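Local coordinates for protein naphthalene dioxygenase large subunit (PDB 2B1X) that forms the large subunit of a Rieske-type ring-hydroxylating dioxygenase, carrying an Fe2/S2 cluster and, in its catalytic domain, a mononuclear iron (III) ion, at residues R360-G363 with G367-Q370. Numbering follows the deposited sequence.
Sequences RTFG and GFEQ
Thr361 O accepts two backbone hydrogen bonds from consecutive residues: Phe368 N comes in the carbonyl plane on a lone pair, at 2.8 Å, and Glu369 N lies nearly in line with the C=O, 3.1 Å from the same oxygen. One residue earlier, Arg360 O takes an almost straight bond from Gly367 N (2.9 Å), although this donor stands above the carbonyl plane. Glu369 has CG anti to its backbone N (chi1 -168°) and bends at chi2, bringing OE1 to Gly363 N at 2.9 Å; the N-H meets the anti side of the carboxylate, while OE2 forms a salt bridge with Arg324. The positive charge of Arg324 and the Gly363 N-H would probably stabilise the ionised, buried carboxylate. The Phe362 ring stands almost perpendicular to it, with Glu369 CD at its edge, 4.0 Å from Phe362 CD2. Over one face of that ring sits Phe368 CB, a CH-pi contact 4.0 Å from the centroid; the two phenyl planes are only 17° apart, but the displaced rings scarcely overlap. Thr361 CB packs on Phe368 CD1, and Thr361 OG1 bonds back to Ser357 O. These contacts close the short loop joining helices 348-361 and 369-382; the side chain of Phe362 lies about 5 Å from the iron (III) ion, Phe368 meets the iron ligand His221, and strands 302-309 and 318-330 pack against the loop through Met309 and Phe320.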
# COMPACT_ATOMS: atom_id res chain seq x y z
N ARG A 360 -13.91 -5.05 -27.52
CA ARG A 360 -14.56 -3.75 -27.30
C ARG A 360 -15.72 -3.85 -26.33
O ARG A 360 -16.21 -2.80 -25.86
CB ARG A 360 -14.99 -3.09 -28.62
CG ARG A 360 -13.84 -2.38 -29.34
CD ARG A 360 -12.93 -3.36 -30.08
NE ARG A 360 -11.97 -2.76 -31.01
CZ ARG A 360 -12.23 -2.45 -32.28
NH1 ARG A 360 -13.44 -2.64 -32.80
NH2 ARG A 360 -11.25 -1.95 -33.03
N THR A 361 -16.12 -5.09 -26.00
CA THR A 361 -17.25 -5.35 -25.09
C THR A 361 -16.83 -5.87 -23.74
O THR A 361 -17.26 -5.34 -22.71
CB THR A 361 -18.34 -6.29 -25.73
OG1 THR A 361 -17.76 -7.56 -26.07
CG2 THR A 361 -18.83 -5.72 -27.07
N PHE A 362 -15.96 -6.89 -23.74
CA PHE A 362 -15.50 -7.52 -22.52
C PHE A 362 -13.98 -7.38 -22.34
O PHE A 362 -13.31 -6.77 -23.16
CB PHE A 362 -16.03 -8.97 -22.41
CG PHE A 362 -17.50 -9.02 -22.08
CD1 PHE A 362 -18.45 -8.83 -23.08
CD2 PHE A 362 -17.93 -9.18 -20.77
CE1 PHE A 362 -19.82 -8.80 -22.77
CE2 PHE A 362 -19.32 -9.17 -20.44
CZ PHE A 362 -20.25 -8.97 -21.45
N GLY A 363 -13.44 -7.92 -21.26
CA GLY A 363 -12.05 -7.63 -20.95
C GLY A 363 -11.85 -6.26 -20.28
O GLY A 363 -12.80 -5.54 -19.95
N GLY A 367 -16.50 -2.05 -23.10
CA GLY A 367 -17.59 -1.16 -22.72
C GLY A 367 -18.65 -1.78 -21.83
O GLY A 367 -19.35 -1.04 -21.08
N PHE A 368 -18.79 -3.11 -21.86
CA PHE A 368 -19.64 -3.80 -20.89
C PHE A 368 -18.86 -4.02 -19.58
O PHE A 368 -19.26 -3.55 -18.52
CB PHE A 368 -20.10 -5.20 -21.40
CG PHE A 368 -21.17 -5.16 -22.45
CD1 PHE A 368 -20.88 -4.74 -23.74
CD2 PHE A 368 -22.47 -5.57 -22.15
CE1 PHE A 368 -21.89 -4.69 -24.72
CE2 PHE A 368 -23.46 -5.53 -23.10
CZ PHE A 368 -23.17 -5.09 -24.40
N GLU A 369 -17.73 -4.74 -19.68
CA GLU A 369 -17.06 -5.25 -18.49
C GLU A 369 -16.54 -4.13 -17.57
O GLU A 369 -16.50 -4.30 -16.37
CB GLU A 369 -15.94 -6.25 -18.83
CG GLU A 369 -15.42 -7.01 -17.62
CD GLU A 369 -15.29 -8.51 -17.89
OE1 GLU A 369 -14.46 -8.89 -18.76
OE2 GLU A 369 -16.02 -9.31 -17.21
N GLN A 370 -16.17 -2.98 -18.13
CA GLN A 370 -15.69 -1.91 -17.26
C GLN A 370 -16.75 -1.47 -16.25
O GLN A 370 -16.40 -1.14 -15.12
CB GLN A 370 -15.10 -0.74 -18.07
CG GLN A 370 -16.10 0.06 -18.88
CD GLN A 370 -15.38 1.11 -19.71
OE1 GLN A 370 -15.47 2.31 -19.40
NE2 GLN A 370 -14.66 0.67 -20.75